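Local coordinates for DNA protection during starvation protein (PDB 1N1Q), which probably stores iron in a hollow shell of twelve subunits, oxidising ferrous iron with hydrogen peroxide and condensing and shielding DNA during starvation, at residues 8-13 / 62-67; 14-19 / 105-110. One frame throughout, in Å; residues are numbered along the deposited sequence.

Contact 1 of 2, residues 8-13 / 62-67. With FEO (mu-oxo-diiron), chain E.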
ATOM      1  N   LEU A   8       9.308 -38.741  -4.592  1.00 14.69           N
ATOM      2  CA  LEU A   8      10.613 -38.340  -5.103  1.00 15.28           C
ATOM      3  C   LEU A   8      10.481 -37.104  -5.991  1.00 16.01           C
ATOM      4  O   LEU A   8      11.430 -36.334  -6.109  1.00 14.69           O
ATOM      5  CB  LEU A   8      11.277 -39.480  -5.883  1.00 14.11           C
ATOM      6  CG  LEU A   8      11.897 -40.589  -5.022  1.00 14.71           C
ATOM      7  CD1 LEU A   8      12.477 -41.656  -5.899  1.00 12.95           C
ATOM      8  CD2 LEU A   8      12.969 -40.000  -4.127  1.00 13.06           C
ATOM      9  N   VAL A   9       9.321 -36.894  -6.616  1.00 18.39           N
ATOM     10  CA  VAL A   9       9.222 -35.713  -7.459  1.00 18.44           C
ATOM     11  C   VAL A   9       9.213 -34.457  -6.601  1.00 17.77           C
ATOM     12  O   VAL A   9       9.923 -33.502  -6.886  1.00 16.85           O
ATOM     13  CB  VAL A   9       7.970 -35.720  -8.369  1.00 18.89           C
ATOM     14  CG1 VAL A   9       7.931 -34.424  -9.200  1.00 18.77           C
ATOM     15  CG2 VAL A   9       8.006 -36.932  -9.295  1.00 19.50           C
ATOM     16  N   ALA A  10       8.420 -34.466  -5.536  1.00 16.85           N
ATOM     17  CA  ALA A  10       8.359 -33.317  -4.641  1.00 17.08           C
ATOM     18  C   ALA A  10       9.728 -33.074  -3.997  1.00 16.56           C
ATOM     19  O   ALA A  10      10.128 -31.932  -3.780  1.00 15.90           O
ATOM     20  CB  ALA A  10       7.290 -33.533  -3.558  1.00 16.84           C
ATOM     21  N   VAL A  11      10.451 -34.148  -3.700  1.00 16.13           N
ATOM     22  CA  VAL A  11      11.776 -34.008  -3.093  1.00 16.16           C
ATOM     23  C   VAL A  11      12.760 -33.344  -4.062  1.00 15.91           C
ATOM     24  O   VAL A  11      13.505 -32.446  -3.688  1.00 14.31           O
ATOM     25  CB  VAL A  11      12.349 -35.373  -2.658  1.00 16.33           C
ATOM     26  CG1 VAL A  11      13.784 -35.208  -2.166  1.00 17.15           C
ATOM     27  CG2 VAL A  11      11.492 -35.956  -1.559  1.00 16.45           C
ATOM     28  N   LEU A  12      12.752 -33.786  -5.313  1.00 15.94           N
ATOM     29  CA  LEU A  12      13.649 -33.221  -6.308  1.00 16.73           C
ATOM     30  C   LEU A  12      13.272 -31.777  -6.607  1.00 15.75           C
ATOM     31  O   LEU A  12      14.135 -30.940  -6.871  1.00 15.20           O
ATOM     32  CB  LEU A  12      13.608 -34.058  -7.587  1.00 17.43           C
ATOM     33  CG  LEU A  12      14.254 -35.435  -7.391  1.00 22.84           C
ATOM     34  CD1 LEU A  12      14.056 -36.281  -8.633  1.00 26.53           C
ATOM     35  CD2 LEU A  12      15.739 -35.254  -7.093  1.00 25.03           C
ATOM     36  N   LEU A  13      11.976 -31.491  -6.566  1.00 15.06           N
ATOM     37  CA  LEU A  13      11.490 -30.137  -6.792  1.00 15.08           C
ATOM     38  C   LEU A  13      11.997 -29.233  -5.664  1.00 14.26           C
ATOM     39  O   LEU A  13      12.511 -28.147  -5.913  1.00 13.81           O
ATOM     40  CB  LEU A  13       9.956 -30.140  -6.824  1.00 14.86           C
ATOM     41  CG  LEU A  13       9.208 -29.687  -8.093  1.00 16.77           C
ATOM     42  CD1 LEU A  13      10.064 -29.874  -9.329  1.00 21.36           C
ATOM     43  CD2 LEU A  13       7.911 -30.472  -8.202  1.00 15.39           C
ATOM     44  N   GLU A  62       5.157 -23.776  -5.725  1.00 14.53           N
ATOM     45  CA  GLU A  62       3.747 -23.976  -6.007  1.00 14.85           C
ATOM     46  C   GLU A  62       3.468 -25.239  -6.803  1.00 14.52           C
ATOM     47  O   GLU A  62       2.375 -25.797  -6.706  1.00 14.22           O
ATOM     48  CB  GLU A  62       3.162 -22.726  -6.672  1.00 15.11           C
ATOM     49  CG  GLU A  62       3.010 -21.622  -5.638  1.00 15.88           C
ATOM     50  CD  GLU A  62       2.488 -20.317  -6.182  1.00 16.71           C
ATOM     51  OE1 GLU A  62       2.356 -20.176  -7.414  1.00 17.04           O
ATOM     52  OE2 GLU A  62       2.222 -19.421  -5.356  1.00 15.17           O
ATOM     53  N   ARG A  63       4.457 -25.704  -7.558  1.00 13.98           N
ATOM     54  CA  ARG A  63       4.293 -26.947  -8.299  1.00 14.08           C
ATOM     55  C   ARG A  63       4.319 -28.061  -7.243  1.00 13.70           C
ATOM     56  O   ARG A  63       3.581 -29.044  -7.343  1.00 13.60           O
ATOM     57  CB  ARG A  63       5.422 -27.129  -9.327  1.00 14.58           C
ATOM     58  CG  ARG A  63       5.320 -28.412 -10.150  1.00 14.65           C
ATOM     59  CD  ARG A  63       3.989 -28.499 -10.896  1.00 15.56           C
ATOM     60  NE  ARG A  63       3.737 -29.846 -11.403  1.00 14.16           N
ATOM     61  CZ  ARG A  63       2.541 -30.299 -11.755  1.00 15.89           C
ATOM     62  NH1 ARG A  63       1.476 -29.514 -11.664  1.00 16.02           N
ATOM     63  NH2 ARG A  63       2.405 -31.550 -12.168  1.00 14.97           N
ATOM     64  N   VAL A  64       5.166 -27.901  -6.226  1.00 13.69           N
ATOM     65  CA  VAL A  64       5.245 -28.886  -5.145  1.00 13.57           C
ATOM     66  C   VAL A  64       3.863 -29.007  -4.507  1.00 13.57           C
ATOM     67  O   VAL A  64       3.349 -30.104  -4.299  1.00 13.20           O
ATOM     68  CB  VAL A  64       6.257 -28.458  -4.048  1.00 13.54           C
ATOM     69  CG1 VAL A  64       6.070 -29.318  -2.793  1.00 14.37           C
ATOM     70  CG2 VAL A  64       7.685 -28.593  -4.568  1.00 13.89           C
ATOM     71  N   LEU A  65       3.266 -27.863  -4.200  1.00 13.48           N
ATOM     72  CA  LEU A  65       1.939 -27.838  -3.600  1.00 14.18           C
ATOM     73  C   LEU A  65       0.902 -28.479  -4.527  1.00 14.12           C
ATOM     74  O   LEU A  65       0.020 -29.205  -4.075  1.00 13.40           O
ATOM     75  CB  LEU A  65       1.527 -26.393  -3.302  1.00 14.49           C
ATOM     76  CG  LEU A  65       2.289 -25.652  -2.195  1.00 16.16           C
ATOM     77  CD1 LEU A  65       2.089 -24.153  -2.340  1.00 17.79           C
ATOM     78  CD2 LEU A  65       1.800 -26.135  -0.839  1.00 17.02           C
ATOM     79  N   SER A  66       1.021 -28.204  -5.823  1.00 14.21           N
ATOM     80  CA  SER A  66       0.102 -28.733  -6.818  1.00 14.34           C
ATOM     81  C   SER A  66       0.141 -30.252  -6.944  1.00 14.83           C
ATOM     82  O   SER A  66      -0.817 -30.847  -7.437  1.00 14.72           O
ATOM     83  CB  SER A  66       0.382 -28.097  -8.180  1.00 14.62           C
ATOM     84  OG  SER A  66       0.097 -26.710  -8.143  1.00 14.24           O
ATOM     85  N   ILE A  67       1.231 -30.880  -6.507  1.00 15.03           N
ATOM     86  CA  ILE A  67       1.301 -32.333  -6.582  1.00 15.97           C
ATOM     87  C   ILE A  67       1.152 -32.976  -5.202  1.00 16.37           C
ATOM     88  O   ILE A  67       1.398 -34.166  -5.037  1.00 16.65           O
ATOM     89  CB  ILE A  67       2.621 -32.820  -7.235  1.00 15.66           C
ATOM     90  CG1 ILE A  67       3.827 -32.305  -6.442  1.00 15.42           C
ATOM     91  CG2 ILE A  67       2.664 -32.387  -8.696  1.00 17.20           C
ATOM     92  CD1 ILE A  67       5.122 -33.058  -6.768  1.00 18.54           C
TER
HETATM   93 FE1  FEO E 516       2.742 -17.425  -5.552  1.00 15.94          FE
HETATM   94 FE2  FEO E 516       0.338 -17.201  -7.863  1.00 45.01          FE
HETATM   95  O   FEO E 516       1.665 -16.341  -6.679  1.00 17.18           O
HETATM   96  O   HOH W   1      -1.465 -16.786  -6.692  1.00 38.80           O

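Contact 2 of 2, residues 14-19 / 105-110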
ATOM      1  N   ASN A  14      11.852 -29.693  -4.426  1.00 14.13           N
ATOM      2  CA  ASN A  14      12.291 -28.915  -3.268  1.00 14.34           C
ATOM      3  C   ASN A  14      13.795 -28.675  -3.257  1.00 14.55           C
ATOM      4  O   ASN A  14      14.273 -27.703  -2.678  1.00 14.03           O
ATOM      5  CB  ASN A  14      11.856 -29.590  -1.959  1.00 14.06           C
ATOM      6  CG  ASN A  14      10.455 -29.175  -1.532  1.00 14.64           C
ATOM      7  OD1 ASN A  14      10.060 -28.029  -1.731  1.00 14.45           O
ATOM      8  ND2 ASN A  14       9.707 -30.093  -0.921  1.00 12.97           N
ATOM      9  N   ARG A  15      14.537 -29.566  -3.901  1.00 15.03           N
ATOM     10  CA  ARG A  15      15.986 -29.434  -3.988  1.00 16.45           C
ATOM     11  C   ARG A  15      16.283 -28.164  -4.784  1.00 14.89           C
ATOM     12  O   ARG A  15      17.208 -27.420  -4.473  1.00 13.61           O
ATOM     13  CB  ARG A  15      16.567 -30.642  -4.709  1.00 16.98           C
ATOM     14  CG  ARG A  15      17.943 -31.057  -4.235  1.00 25.10           C
ATOM     15  CD  ARG A  15      19.051 -30.259  -4.889  1.00 33.33           C
ATOM     16  NE  ARG A  15      20.251 -31.083  -5.016  1.00 39.84           N
ATOM     17  CZ  ARG A  15      20.300 -32.210  -5.723  1.00 46.33           C
ATOM     18  NH1 ARG A  15      19.219 -32.641  -6.366  1.00 47.38           N
ATOM     19  NH2 ARG A  15      21.421 -32.918  -5.776  1.00 49.09           N
ATOM     20  N   GLN A  16      15.484 -27.923  -5.818  1.00 13.74           N
ATOM     21  CA  GLN A  16      15.668 -26.743  -6.646  1.00 13.24           C
ATOM     22  C   GLN A  16      15.107 -25.502  -5.962  1.00 12.69           C
ATOM     23  O   GLN A  16      15.576 -24.389  -6.188  1.00 11.47           O
ATOM     24  CB  GLN A  16      15.030 -26.955  -8.018  1.00 13.22           C
ATOM     25  CG  GLN A  16      15.666 -28.095  -8.797  1.00 13.49           C
ATOM     26  CD  GLN A  16      17.188 -28.054  -8.749  1.00 13.35           C
ATOM     27  OE1 GLN A  16      17.800 -27.012  -8.995  1.00 14.13           O
ATOM     28  NE2 GLN A  16      17.806 -29.188  -8.427  1.00 11.26           N
ATOM     29  N   VAL A  17      14.090 -25.696  -5.131  1.00 12.50           N
ATOM     30  CA  VAL A  17      13.520 -24.585  -4.381  1.00 12.15           C
ATOM     31  C   VAL A  17      14.647 -24.096  -3.480  1.00 12.37           C
ATOM     32  O   VAL A  17      14.902 -22.900  -3.386  1.00 12.07           O
ATOM     33  CB  VAL A  17      12.327 -25.030  -3.489  1.00 12.18           C
ATOM     34  CG1 VAL A  17      11.993 -23.930  -2.482  1.00 12.59           C
ATOM     35  CG2 VAL A  17      11.100 -25.321  -4.353  1.00 12.80           C
ATOM     36  N   ALA A  18      15.340 -25.041  -2.844  1.00 12.27           N
ATOM     37  CA  ALA A  18      16.440 -24.705  -1.949  1.00 12.92           C
ATOM     38  C   ALA A  18      17.567 -24.016  -2.717  1.00 12.84           C
ATOM     39  O   ALA A  18      18.128 -23.021  -2.248  1.00 12.78           O
ATOM     40  CB  ALA A  18      16.963 -25.968  -1.266  1.00 13.00           C
ATOM     41  N   ASN A  19      17.891 -24.545  -3.898  1.00 12.64           N
ATOM     42  CA  ASN A  19      18.955 -23.970  -4.716  1.00 12.24           C
ATOM     43  C   ASN A  19      18.659 -22.530  -5.099  1.00 11.75           C
ATOM     44  O   ASN A  19      19.527 -21.664  -4.989  1.00 11.60           O
ATOM     45  CB  ASN A  19      19.176 -24.790  -5.990  1.00 12.20           C
ATOM     46  CG  ASN A  19      20.030 -26.016  -5.754  1.00 12.71           C
ATOM     47  OD1 ASN A  19      20.827 -26.049  -4.822  1.00 13.04           O
ATOM     48  ND2 ASN A  19      19.886 -27.022  -6.610  1.00 11.70           N
ATOM     49  N   VAL A 105      25.642 -24.402 -14.624  1.00 14.16           N
ATOM     50  CA  VAL A 105      26.036 -25.654 -15.257  1.00 15.66           C
ATOM     51  C   VAL A 105      25.654 -26.822 -14.345  1.00 16.46           C
ATOM     52  O   VAL A 105      25.161 -27.845 -14.816  1.00 16.51           O
ATOM     53  CB  VAL A 105      27.558 -25.690 -15.547  1.00 15.67           C
ATOM     54  CG1 VAL A 105      27.969 -27.068 -16.067  1.00 16.51           C
ATOM     55  CG2 VAL A 105      27.907 -24.633 -16.574  1.00 14.01           C
ATOM     56  N   ASP A 106      25.872 -26.653 -13.043  1.00 17.19           N
ATOM     57  CA  ASP A 106      25.534 -27.688 -12.079  1.00 17.99           C
ATOM     58  C   ASP A 106      24.014 -27.912 -12.093  1.00 17.27           C
ATOM     59  O   ASP A 106      23.543 -29.051 -12.145  1.00 17.31           O
ATOM     60  CB  ASP A 106      26.009 -27.266 -10.688  1.00 18.80           C
ATOM     61  CG  ASP A 106      25.977 -28.408  -9.686  1.00 23.65           C
ATOM     62  OD1 ASP A 106      26.189 -29.560 -10.105  1.00 31.74           O
ATOM     63  OD2 ASP A 106      25.771 -28.135  -8.487  1.00 29.53           O
ATOM     64  N   LEU A 107      23.251 -26.823 -12.070  1.00 16.08           N
ATOM     65  CA  LEU A 107      21.796 -26.911 -12.095  1.00 15.96           C
ATOM     66  C   LEU A 107      21.271 -27.589 -13.354  1.00 15.63           C
ATOM     67  O   LEU A 107      20.301 -28.344 -13.301  1.00 14.68           O
ATOM     68  CB  LEU A 107      21.166 -25.522 -11.967  1.00 15.77           C
ATOM     69  CG  LEU A 107      21.425 -24.765 -10.662  1.00 15.99           C
ATOM     70  CD1 LEU A 107      20.550 -23.521 -10.628  1.00 16.69           C
ATOM     71  CD2 LEU A 107      21.122 -25.663  -9.463  1.00 15.92           C
ATOM     72  N   VAL A 108      21.895 -27.318 -14.496  1.00 16.06           N
ATOM     73  CA  VAL A 108      21.456 -27.946 -15.744  1.00 16.38           C
ATOM     74  C   VAL A 108      21.553 -29.462 -15.596  1.00 16.39           C
ATOM     75  O   VAL A 108      20.650 -30.195 -15.998  1.00 15.86           O
ATOM     76  CB  VAL A 108      22.321 -27.492 -16.947  1.00 16.61           C
ATOM     77  CG1 VAL A 108      22.135 -28.449 -18.130  1.00 18.15           C
ATOM     78  CG2 VAL A 108      21.911 -26.085 -17.370  1.00 17.27           C
ATOM     79  N   GLY A 109      22.651 -29.920 -15.003  1.00 16.44           N
ATOM     80  CA  GLY A 109      22.835 -31.344 -14.795  1.00 16.69           C
ATOM     81  C   GLY A 109      21.786 -31.905 -13.851  1.00 16.55           C
ATOM     82  O   GLY A 109      21.230 -32.977 -14.097  1.00 16.14           O
ATOM     83  N   GLU A 110      21.512 -31.184 -12.767  1.00 16.12           N
ATOM     84  CA  GLU A 110      20.518 -31.632 -11.800  1.00 16.00           C
ATOM     85  C   GLU A 110      19.122 -31.596 -12.405  1.00 16.20           C
ATOM     86  O   GLU A 110      18.292 -32.463 -12.119  1.00 15.44           O
ATOM     87  CB  GLU A 110      20.561 -30.762 -10.536  1.00 16.28           C
ATOM     88  CG  GLU A 110      21.875 -30.851  -9.767  1.00 16.17           C
ATOM     89  CD  GLU A 110      21.830 -30.140  -8.424  1.00 17.02           C
ATOM     90  OE1 GLU A 110      20.852 -29.409  -8.154  1.00 16.77           O
ATOM     91  OE2 GLU A 110      22.784 -30.301  -7.636  1.00 17.43           O
TER

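Contact 1 of 2, residues 8-13 / 62-67
L13 reaches over from helix 4-33, passes alongside V64 and meets I67 at the end of helix 39-66. Its CB rests on V64 CG2 at 3.6 Å, and CG passes the same methyl at 4.0 Å as the two side chains slide by in opposite directions. At the tip, L13 CD2 touches R63 CG at 3.8 Å and meets I67 CD1 tip to tip. With chi1 at -119° and chi2 at 25°, both away from staggered values, CD2 is brought to R63 and I67. The segments run antiparallel, two arms of the four-helix bundle of the ferritin-like fold, with axes 9.5 Å apart and no hydrogen bond between them. I67, where the chain leaves the helix, sets CG1 between its backbone N and carbonyl carbon (chi1 59°); its CD1 comes within 3.9 Å of A10 CB and also meets V9 CG1, crossing V9 at about a right angle. I67 CG2 lies over one face of the R63 guanidinium, near its rim, while NH2 of that arginine forms a salt bridge with D123 and NE bonds to T126. Beyond this apolar seam, E62 binds iron: its OE2 is 2.1 Å from FE1 of the mu-oxo-diiron, which D58 of the same chain and H31 of the second subunit also ligate. One turn on, S66 OG donates back to E62 O at 2.8 Å.

Contact 2 of 2, residues 14-19 / 105-110
A bend at chi2 (-45°) turns the Q16 amide toward E110, whose chain is extended beyond CG (chi2 -172°) and carries its carboxylate across to helix 4-33. There Q16 NE2 donates to E110 OE1 at 3.1 Å in an almost straight bond (175°), arriving on the anti side of the carboxylate, with the two planes turned steeply against each other. N19 ND2 reaches the same oxygen at 3.0 Å in a weak, strongly bent bond, and donates straight to Q16 OE1 at 3.2 Å from above that carbonyl's plane. An alanine in place of Q16 would probably cost E110 OE1 its straight bond and leave N19 ND2 without its Q16 OE1 acceptor. R15 bends round so that E110 OE2 lies over one face of its guanidinium, 3.5 Å from NH2; this salt bridge rests on charge alone, since no N-H points at the oxygen. S83 OG bonds to E110 OE2, and the backbone N atoms of S83 and I84 bond to N19 OD1, so the loop after helix 75-81 fixes both groups. Beside this largely buried polar network, L107 CD2 packs 3.4 Å from N19 ND2 and 3.6 Å from Q16 OE1. Helices 4-33 and 93-120 run antiparallel here; L107 also touches L137 of helix 124-148, while Q16 packs on L60 of helix 39-66.

Overall arrangement
From the N terminus, helix 4-33 supplies the first half of both contacts: residues 8-13, then directly 14-19. Contact 1 closes when helix 39-66 has returned antiparallel and ends at 62-67, a hairpin of two helices. Contact 2 closes later, after the short helix 75-81 and the loop beyond it, when helix 93-120 brings 105-110 alongside. The segments alternate along the chain, so the two closures cross rather than nest. Their centres lie 13 Å apart, and V64 CG2 of contact 1 packs against N14 OD1 of contact 2 at 3.7 Å. Together they tie helix 4-33 to two other long helices, by apolar packing near the end of the bundle and by polar bonds nearer the chain centre.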